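Local coordinates for protein sarcosine oxidase (Pyrococcus horikoshii, PDB 1Y56) that probably oxidises L-proline as the FAD-carrying beta subunit of a dye-linked proline dehydrogenase complex that also contains FMN, at residues Leu2-Val16 against Lys189-Thr201. Residues are numbered along the deposited sequence; the frame is centred on the assembly and turned at random.
With FAD (flavin-adenine dinucleotide), chain I.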
ATOM      1  N   LEU B   2      21.323   3.526  38.113  1.00 52.40           N
ATOM      2  CA  LEU B   2      22.424   4.353  37.512  1.00 52.75           C
ATOM      3  C   LEU B   2      23.030   5.317  38.539  1.00 52.62           C
ATOM      4  O   LEU B   2      22.367   6.271  38.958  1.00 52.84           O
ATOM      5  CB  LEU B   2      21.925   5.126  36.278  1.00 52.74           C
ATOM      6  CG  LEU B   2      22.849   5.909  35.309  1.00 53.35           C
ATOM      7  CD1 LEU B   2      23.152   7.336  35.771  1.00 53.90           C
ATOM      8  CD2 LEU B   2      24.147   5.179  34.901  1.00 53.22           C
ATOM      9  N   PRO B   3      24.295   5.070  38.946  1.00 52.23           N
ATOM     10  CA  PRO B   3      24.974   5.936  39.890  1.00 51.93           C
ATOM     11  C   PRO B   3      25.259   7.240  39.196  1.00 51.91           C
ATOM     12  O   PRO B   3      25.132   7.321  37.980  1.00 52.20           O
ATOM     13  CB  PRO B   3      26.284   5.198  40.157  1.00 51.78           C
ATOM     14  CG  PRO B   3      26.519   4.409  38.950  1.00 51.88           C
ATOM     15  CD  PRO B   3      25.164   3.961  38.518  1.00 52.21           C
ATOM     16  N   GLU B   4      25.637   8.264  39.941  1.00 51.80           N
ATOM     17  CA  GLU B   4      25.939   9.526  39.289  1.00 51.71           C
ATOM     18  C   GLU B   4      27.356  10.005  39.552  1.00 50.92           C
ATOM     19  O   GLU B   4      27.858  10.890  38.844  1.00 51.00           O
ATOM     20  CB  GLU B   4      24.880  10.578  39.610  1.00 52.19           C
ATOM     21  CG  GLU B   4      24.419  10.588  41.038  1.00 53.88           C
ATOM     22  CD  GLU B   4      24.951  11.789  41.772  1.00 56.99           C
ATOM     23  OE1 GLU B   4      26.192  11.995  41.763  1.00 58.09           O
ATOM     24  OE2 GLU B   4      24.121  12.533  42.349  1.00 58.59           O
ATOM     25  N   LYS B   5      27.986   9.394  40.554  1.00 49.83           N
ATOM     26  CA  LYS B   5      29.414   9.531  40.797  1.00 48.87           C
ATOM     27  C   LYS B   5      29.994   8.148  41.042  1.00 47.77           C
ATOM     28  O   LYS B   5      29.311   7.275  41.556  1.00 47.51           O
ATOM     29  CB  LYS B   5      29.680  10.449  41.992  1.00 49.26           C
ATOM     30  CG  LYS B   5      31.153  10.855  42.143  1.00 51.11           C
ATOM     31  CD  LYS B   5      31.351  12.166  42.933  1.00 53.98           C
ATOM     32  CE  LYS B   5      31.175  13.408  42.042  1.00 55.26           C
ATOM     33  NZ  LYS B   5      31.771  14.648  42.640  1.00 56.40           N
ATOM     34  N   SER B   6      31.243   7.946  40.633  1.00 46.70           N
ATOM     35  CA  SER B   6      31.976   6.711  40.906  1.00 45.75           C
ATOM     36  C   SER B   6      33.479   6.965  40.830  1.00 45.40           C
ATOM     37  O   SER B   6      33.967   7.567  39.877  1.00 45.33           O
ATOM     38  CB  SER B   6      31.569   5.590  39.944  1.00 45.72           C
ATOM     39  OG  SER B   6      32.217   4.364  40.259  1.00 44.80           O
ATOM     40  N   GLU B   7      34.199   6.510  41.851  1.00 44.89           N
ATOM     41  CA  GLU B   7      35.640   6.693  41.947  1.00 44.56           C
ATOM     42  C   GLU B   7      36.309   6.169  40.677  1.00 43.71           C
ATOM     43  O   GLU B   7      37.079   6.888  40.031  1.00 43.72           O
ATOM     44  CB  GLU B   7      36.159   5.986  43.210  1.00 45.09           C
ATOM     45  CG  GLU B   7      37.686   5.844  43.351  1.00 47.52           C
ATOM     46  CD  GLU B   7      38.375   7.077  43.956  1.00 49.86           C
ATOM     47  OE1 GLU B   7      37.677   8.075  44.263  1.00 50.77           O
ATOM     48  OE2 GLU B   7      39.623   7.041  44.125  1.00 50.07           O
ATOM     49  N   ILE B   8      35.977   4.926  40.322  1.00 42.60           N
ATOM     50  CA  ILE B   8      36.497   4.254  39.132  1.00 41.41           C
ATOM     51  C   ILE B   8      35.354   3.744  38.243  1.00 40.67           C
ATOM     52  O   ILE B   8      34.382   3.154  38.734  1.00 40.91           O
ATOM     53  CB  ILE B   8      37.397   3.060  39.510  1.00 41.36           C
ATOM     54  CG1 ILE B   8      38.510   3.494  40.462  1.00 41.63           C
ATOM     55  CG2 ILE B   8      37.999   2.424  38.267  1.00 41.19           C
ATOM     56  CD1 ILE B   8      39.241   2.333  41.106  1.00 41.69           C
ATOM     57  N   VAL B   9      35.484   3.970  36.934  1.00 39.35           N
ATOM     58  CA  VAL B   9      34.548   3.432  35.953  1.00 37.69           C
ATOM     59  C   VAL B   9      35.295   2.517  34.990  1.00 36.48           C
ATOM     60  O   VAL B   9      36.163   2.981  34.256  1.00 36.50           O
ATOM     61  CB  VAL B   9      33.877   4.573  35.153  1.00 37.95           C
ATOM     62  CG1 VAL B   9      33.166   4.029  33.924  1.00 37.86           C
ATOM     63  CG2 VAL B   9      32.916   5.361  36.028  1.00 37.21           C
ATOM     64  N   VAL B  10      34.975   1.225  35.007  1.00 34.99           N
ATOM     65  CA  VAL B  10      35.513   0.275  34.017  1.00 33.86           C
ATOM     66  C   VAL B  10      34.531   0.167  32.860  1.00 33.17           C
ATOM     67  O   VAL B  10      33.352  -0.109  33.070  1.00 32.93           O
ATOM     68  CB  VAL B  10      35.788  -1.157  34.608  1.00 33.84           C
ATOM     69  CG1 VAL B  10      35.967  -2.211  33.502  1.00 33.33           C
ATOM     70  CG2 VAL B  10      37.008  -1.155  35.494  1.00 33.52           C
ATOM     71  N   ILE B  11      35.009   0.396  31.640  1.00 32.35           N
ATOM     72  CA  ILE B  11      34.145   0.267  30.473  1.00 31.69           C
ATOM     73  C   ILE B  11      34.323  -1.117  29.863  1.00 31.51           C
ATOM     74  O   ILE B  11      35.449  -1.519  29.534  1.00 31.73           O
ATOM     75  CB  ILE B  11      34.388   1.361  29.421  1.00 31.39           C
ATOM     76  CG1 ILE B  11      34.234   2.744  30.043  1.00 31.15           C
ATOM     77  CG2 ILE B  11      33.378   1.226  28.310  1.00 31.79           C
ATOM     78  CD1 ILE B  11      34.741   3.870  29.170  1.00 30.23           C
ATOM     79  N   GLY B  12      33.207  -1.836  29.726  1.00 30.96           N
ATOM     80  CA  GLY B  12      33.210  -3.208  29.232  1.00 30.49           C
ATOM     81  C   GLY B  12      33.049  -4.224  30.347  1.00 30.20           C
ATOM     82  O   GLY B  12      33.795  -4.204  31.320  1.00 30.24           O
ATOM     83  N   GLY B  13      32.077  -5.116  30.199  1.00 29.73           N
ATOM     84  CA  GLY B  13      31.796  -6.120  31.219  1.00 29.32           C
ATOM     85  C   GLY B  13      32.002  -7.539  30.726  1.00 29.14           C
ATOM     86  O   GLY B  13      31.170  -8.419  30.948  1.00 28.74           O
ATOM     87  N   GLY B  14      33.105  -7.757  30.029  1.00 29.20           N
ATOM     88  CA  GLY B  14      33.506  -9.103  29.653  1.00 29.40           C
ATOM     89  C   GLY B  14      34.448  -9.638  30.705  1.00 29.67           C
ATOM     90  O   GLY B  14      34.656  -8.998  31.756  1.00 29.86           O
ATOM     91  N   ILE B  15      35.036 -10.802  30.430  1.00 29.44           N
ATOM     92  CA  ILE B  15      35.913 -11.439  31.400  1.00 29.32           C
ATOM     93  C   ILE B  15      36.935 -10.430  31.939  1.00 29.58           C
ATOM     94  O   ILE B  15      37.124 -10.328  33.145  1.00 29.90           O
ATOM     95  CB  ILE B  15      36.569 -12.749  30.849  1.00 29.10           C
ATOM     96  CG1 ILE B  15      37.275 -13.548  31.959  1.00 28.94           C
ATOM     97  CG2 ILE B  15      37.511 -12.454  29.687  1.00 28.90           C
ATOM     98  CD1 ILE B  15      36.433 -13.806  33.207  1.00 28.68           C
ATOM     99  N   VAL B  16      37.543  -9.649  31.053  1.00 29.68           N
ATOM    100  CA  VAL B  16      38.566  -8.698  31.476  1.00 29.99           C
ATOM    101  C   VAL B  16      37.991  -7.567  32.333  1.00 30.53           C
ATOM    102  O   VAL B  16      38.488  -7.285  33.430  1.00 30.35           O
ATOM    103  CB  VAL B  16      39.369  -8.165  30.280  1.00 29.63           C
ATOM    104  CG1 VAL B  16      40.398  -7.147  30.732  1.00 28.37           C
ATOM    105  CG2 VAL B  16      40.051  -9.327  29.593  1.00 29.20           C
ATOM    106  N   LYS B 189      22.408   6.748  29.110  1.00 38.08           N
ATOM    107  CA  LYS B 189      21.505   6.878  30.253  1.00 38.26           C
ATOM    108  C   LYS B 189      21.965   7.949  31.265  1.00 38.66           C
ATOM    109  O   LYS B 189      21.731   7.832  32.475  1.00 38.84           O
ATOM    110  CB  LYS B 189      21.359   5.527  30.938  1.00 38.13           C
ATOM    111  CG  LYS B 189      20.424   4.605  30.230  1.00 38.48           C
ATOM    112  CD  LYS B 189      20.522   3.185  30.765  1.00 39.74           C
ATOM    113  CE  LYS B 189      19.450   2.314  30.119  1.00 40.43           C
ATOM    114  NZ  LYS B 189      19.396   0.943  30.702  1.00 42.15           N
ATOM    115  N   GLY B 190      22.622   8.994  30.768  1.00 38.82           N
ATOM    116  CA  GLY B 190      23.088  10.086  31.626  1.00 39.18           C
ATOM    117  C   GLY B 190      24.598  10.078  31.760  1.00 39.42           C
ATOM    118  O   GLY B 190      25.266   9.211  31.179  1.00 39.75           O
ATOM    119  N   ILE B 191      25.144  11.041  32.512  1.00 39.13           N
ATOM    120  CA  ILE B 191      26.589  11.107  32.720  1.00 38.78           C
ATOM    121  C   ILE B 191      26.932  10.585  34.110  1.00 38.40           C
ATOM    122  O   ILE B 191      26.156  10.755  35.042  1.00 38.56           O
ATOM    123  CB  ILE B 191      27.210  12.533  32.372  1.00 38.80           C
ATOM    124  CG1 ILE B 191      27.913  13.208  33.573  1.00 39.78           C
ATOM    125  CG2 ILE B 191      26.195  13.432  31.618  1.00 38.21           C
ATOM    126  CD1 ILE B 191      27.035  14.169  34.457  1.00 42.48           C
ATOM    127  N   ILE B 192      28.066   9.904  34.233  1.00 38.05           N
ATOM    128  CA  ILE B 192      28.575   9.490  35.535  1.00 37.91           C
ATOM    129  C   ILE B 192      29.841  10.270  35.803  1.00 37.98           C
ATOM    130  O   ILE B 192      30.754  10.269  34.977  1.00 37.82           O
ATOM    131  CB  ILE B 192      28.911   7.996  35.579  1.00 37.75           C
ATOM    132  CG1 ILE B 192      27.657   7.172  35.341  1.00 38.48           C
ATOM    133  CG2 ILE B 192      29.516   7.618  36.925  1.00 37.49           C
ATOM    134  CD1 ILE B 192      27.911   5.698  35.131  1.00 39.04           C
ATOM    135  N   LYS B 193      29.894  10.939  36.952  1.00 38.13           N
ATOM    136  CA  LYS B 193      31.106  11.642  37.363  1.00 38.45           C
ATOM    137  C   LYS B 193      32.181  10.681  37.846  1.00 38.12           C
ATOM    138  O   LYS B 193      31.916   9.824  38.691  1.00 38.28           O
ATOM    139  CB  LYS B 193      30.809  12.672  38.447  1.00 38.83           C
ATOM    140  CG  LYS B 193      30.699  14.091  37.927  1.00 40.69           C
ATOM    141  CD  LYS B 193      29.330  14.390  37.306  1.00 43.98           C
ATOM    142  CE  LYS B 193      28.269  14.649  38.378  1.00 45.77           C
ATOM    143  NZ  LYS B 193      28.809  15.486  39.495  1.00 46.16           N
ATOM    144  N   THR B 194      33.387  10.839  37.304  1.00 37.55           N
ATOM    145  CA  THR B 194      34.536  10.023  37.675  1.00 37.06           C
ATOM    146  C   THR B 194      35.845  10.704  37.263  1.00 36.86           C
ATOM    147  O   THR B 194      35.875  11.520  36.349  1.00 37.15           O
ATOM    148  CB  THR B 194      34.449   8.620  37.035  1.00 37.13           C
ATOM    149  OG1 THR B 194      35.517   7.789  37.523  1.00 37.41           O
ATOM    150  CG2 THR B 194      34.504   8.711  35.513  1.00 36.96           C
ATOM    151  N   GLY B 195      36.932  10.370  37.940  1.00 36.48           N
ATOM    152  CA  GLY B 195      38.233  10.888  37.550  1.00 35.70           C
ATOM    153  C   GLY B 195      39.128   9.814  36.972  1.00 35.23           C
ATOM    154  O   GLY B 195      40.124  10.125  36.327  1.00 35.29           O
ATOM    155  N   ILE B 196      38.764   8.552  37.202  1.00 34.69           N
ATOM    156  CA  ILE B 196      39.545   7.393  36.758  1.00 34.06           C
ATOM    157  C   ILE B 196      38.695   6.454  35.900  1.00 33.76           C
ATOM    158  O   ILE B 196      37.673   5.925  36.375  1.00 33.89           O
ATOM    159  CB  ILE B 196      40.059   6.585  37.964  1.00 34.18           C
ATOM    160  CG1 ILE B 196      40.835   7.483  38.939  1.00 34.00           C
ATOM    161  CG2 ILE B 196      40.874   5.374  37.507  1.00 33.60           C
ATOM    162  CD1 ILE B 196      40.920   6.906  40.359  1.00 33.74           C
ATOM    163  N   VAL B 197      39.110   6.239  34.647  1.00 32.93           N
ATOM    164  CA  VAL B 197      38.408   5.274  33.781  1.00 32.23           C
ATOM    165  C   VAL B 197      39.339   4.211  33.197  1.00 31.71           C
ATOM    166  O   VAL B 197      40.516   4.495  32.918  1.00 31.70           O
ATOM    167  CB  VAL B 197      37.544   5.938  32.654  1.00 32.25           C
ATOM    168  CG1 VAL B 197      37.045   7.311  33.066  1.00 32.23           C
ATOM    169  CG2 VAL B 197      38.299   6.038  31.371  1.00 31.97           C
ATOM    170  N   VAL B 198      38.806   2.993  33.040  1.00 30.78           N
ATOM    171  CA  VAL B 198      39.543   1.882  32.432  1.00 30.09           C
ATOM    172  C   VAL B 198      38.842   1.390  31.175  1.00 29.81           C
ATOM    173  O   VAL B 198      37.681   0.982  31.232  1.00 30.14           O
ATOM    174  CB  VAL B 198      39.710   0.684  33.395  1.00 30.09           C
ATOM    175  CG1 VAL B 198      40.385  -0.488  32.678  1.00 28.99           C
ATOM    176  CG2 VAL B 198      40.511   1.087  34.614  1.00 29.80           C
ATOM    177  N   ASN B 199      39.557   1.423  30.053  1.00 29.08           N
ATOM    178  CA  ASN B 199      39.045   0.922  28.784  1.00 28.70           C
ATOM    179  C   ASN B 199      39.302  -0.582  28.629  1.00 28.88           C
ATOM    180  O   ASN B 199      40.431  -1.006  28.323  1.00 28.68           O
ATOM    181  CB  ASN B 199      39.666   1.710  27.625  1.00 28.48           C
ATOM    182  CG  ASN B 199      39.222   1.218  26.256  1.00 27.32           C
ATOM    183  OD1 ASN B 199      39.895   1.471  25.264  1.00 25.66           O
ATOM    184  ND2 ASN B 199      38.085   0.530  26.194  1.00 27.25           N
ATOM    185  N   ALA B 200      38.253  -1.380  28.845  1.00 28.63           N
ATOM    186  CA  ALA B 200      38.343  -2.822  28.662  1.00 28.68           C
ATOM    187  C   ALA B 200      37.273  -3.295  27.682  1.00 28.92           C
ATOM    188  O   ALA B 200      36.340  -4.021  28.047  1.00 29.45           O
ATOM    189  CB  ALA B 200      38.226  -3.536  29.981  1.00 28.49           C
ATOM    190  N   THR B 201      37.413  -2.884  26.429  1.00 28.57           N
ATOM    191  CA  THR B 201      36.418  -3.185  25.427  1.00 28.27           C
ATOM    192  C   THR B 201      37.102  -3.844  24.239  1.00 28.64           C
ATOM    193  O   THR B 201      36.794  -3.516  23.094  1.00 28.74           O
ATOM    194  CB  THR B 201      35.707  -1.881  24.952  1.00 28.24           C
ATOM    195  OG1 THR B 201      36.672  -0.974  24.405  1.00 26.99           O
ATOM    196  CG2 THR B 201      34.979  -1.193  26.100  1.00 27.51           C
TER
HETATM  197  PA  FAD I 800      34.990  -8.751  25.540  1.00 25.01           P
HETATM  198  O1A FAD I 800      34.607  -8.478  24.116  1.00 25.46           O
HETATM  199  O2A FAD I 800      34.599 -10.074  26.145  1.00 26.88           O
HETATM  200  O5B FAD I 800      34.469  -7.535  26.447  1.00 24.28           O
HETATM  201  C5B FAD I 800      34.383  -6.217  25.932  1.00 23.45           C
HETATM  202  C4B FAD I 800      33.003  -5.701  26.291  1.00 24.12           C
HETATM  203  O4B FAD I 800      32.974  -4.288  26.125  1.00 24.34           O
HETATM  204  C3B FAD I 800      31.902  -6.275  25.402  1.00 24.00           C
HETATM  205  O3B FAD I 800      31.013  -7.083  26.191  1.00 23.42           O
HETATM  206  C2B FAD I 800      31.205  -5.055  24.824  1.00 22.97           C
HETATM  207  O2B FAD I 800      29.790  -5.094  24.917  1.00 22.18           O
HETATM  208  C1B FAD I 800      31.663  -3.934  25.716  1.00 23.12           C
HETATM  209  N9A FAD I 800      31.613  -2.628  25.025  1.00 23.71           N
HETATM  210  C8A FAD I 800      32.068  -2.320  23.796  1.00 22.88           C
HETATM  211  N7A FAD I 800      31.792  -1.017  23.555  1.00 23.06           N
HETATM  212  C5A FAD I 800      31.165  -0.521  24.640  1.00 23.59           C
HETATM  213  C6A FAD I 800      30.662   0.730  24.981  1.00 24.50           C
HETATM  214  N6A FAD I 800      30.758   1.770  24.116  1.00 24.89           N
HETATM  215  N1A FAD I 800      30.077   0.900  26.182  1.00 24.91           N
HETATM  216  C2A FAD I 800      29.972  -0.119  27.062  1.00 24.45           C
HETATM  217  N3A FAD I 800      30.449  -1.338  26.765  1.00 23.35           N
HETATM  218  C4A FAD I 800      31.053  -1.549  25.564  1.00 23.62           C
HETATM  219  N1  FAD I 800      40.939 -16.551  24.892  1.00 24.64           N
HETATM  220  C2  FAD I 800      41.544 -17.437  25.705  1.00 24.60           C
HETATM  221  O2  FAD I 800      42.233 -17.008  26.648  1.00 24.58           O
HETATM  222  N3  FAD I 800      41.432 -18.769  25.534  1.00 24.36           N
HETATM  223  C4  FAD I 800      40.698 -19.305  24.540  1.00 24.96           C
HETATM  224  O4  FAD I 800      40.599 -20.548  24.404  1.00 25.23           O
HETATM  225  C4X FAD I 800      40.051 -18.458  23.648  1.00 25.07           C
HETATM  226  N5  FAD I 800      39.298 -18.917  22.617  1.00 24.76           N
HETATM  227  C5X FAD I 800      38.674 -18.049  21.777  1.00 24.58           C
HETATM  228  C6  FAD I 800      37.903 -18.562  20.727  1.00 23.77           C
HETATM  229  C7  FAD I 800      37.241 -17.700  19.848  1.00 24.46           C
HETATM  230  C7M FAD I 800      36.413 -18.271  18.717  1.00 23.39           C
HETATM  231  C8  FAD I 800      37.361 -16.314  20.027  1.00 25.03           C
HETATM  232  C8M FAD I 800      36.686 -15.354  19.128  1.00 24.17           C
HETATM  233  C9  FAD I 800      38.129 -15.799  21.071  1.00 24.87           C
HETATM  234  C9A FAD I 800      38.787 -16.653  21.957  1.00 24.58           C
HETATM  235  N10 FAD I 800      39.523 -16.128  22.959  1.00 24.39           N
HETATM  236  C10 FAD I 800      40.196 -16.990  23.859  1.00 25.16           C
HETATM  237  C1' FAD I 800      39.642 -14.681  23.100  1.00 23.57           C
HETATM  238  C2' FAD I 800      38.858 -14.191  24.288  1.00 23.27           C
HETATM  239  O2' FAD I 800      37.479 -14.358  23.985  1.00 24.50           O
HETATM  240  C3' FAD I 800      39.138 -12.716  24.465  1.00 22.91           C
HETATM  241  O3' FAD I 800      40.552 -12.510  24.579  1.00 21.67           O
HETATM  242  C4' FAD I 800      38.439 -12.207  25.712  1.00 23.31           C
HETATM  243  O4' FAD I 800      37.020 -12.437  25.646  1.00 23.52           O
HETATM  244  C5' FAD I 800      38.692 -10.722  25.896  1.00 22.99           C
HETATM  245  O5' FAD I 800      37.818 -10.322  26.942  1.00 23.09           O
HETATM  246  P   FAD I 800      37.419  -8.791  27.054  1.00 23.08           P
HETATM  247  O1P FAD I 800      38.684  -7.991  26.886  1.00 22.91           O
HETATM  248  O2P FAD I 800      36.563  -8.658  28.281  1.00 23.48           O
HETATM  249  O3P FAD I 800      36.580  -8.599  25.690  1.00 25.01           O
HETATM  250  O   HOH W   1      35.710  -6.456  29.370  1.00 21.68           O
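With CG1 anti to the carbonyl carbon (chi1 -62°), Ile-192 extends CD1 to CD2 of Leu-2, 3.8 Å away, and its CG2 branch takes the other direction, towards CB of Ser-6 and CG2 of Val-9. Thr-194 has its hydroxyl trans to the backbone N, which places OG1 2.8 Å from Ser-6 O, with the carbonyl of Glu-7 also close, and leaves CG2 for the methyl contact with Val-9 CG2. Shortening Ile-192 to an alanine is likely to leave Leu-2 CD2 without this apolar partner and open a gap beside Val-9 CG2. Outside this cluster the backbones bridge at Lys-5 and Lys-193: Lys-193 N donates to Glu-4 O from above the carbonyl plane, and Ser-6 N donates to Lys-193 O. The two lysine side chains cross obliquely, CE of Lys-5 lying 3.7 Å from CB of Lys-193. Strands 8-11 and 196-199 then run parallel, their axes at 15°, in the sheet of the Rossmann-type FAD-binding domain. Val-9 uses N to reach Ile-196 O and O to receive Val-198 N; Ile-11 N continues the ladder to Val-198 O at 2.8 Å, nearly straight at 175°. Val-10 and Val-198 lie side by side on the face shared with Ile-8, where Ile-352 of helix 337-354 packs. On the other face Ile-11 CG2 meets Thr-201 CG2 at 3.6 Å and also approaches the FAD adenine. Beyond the strands the glycine-rich turn begins: Gly-12 CA lies against both Ala-200 O, in a CA-H...O contact, and the ribose O4B of FAD, and Gly-14 N binds a water that also lies 2.8 Å from Ala-200 O and close to FAD O2P. Val-16 N, in the first turn of helix 15-26, donates directly to that phosphate oxygen, FAD O2P, at 3.1 Å.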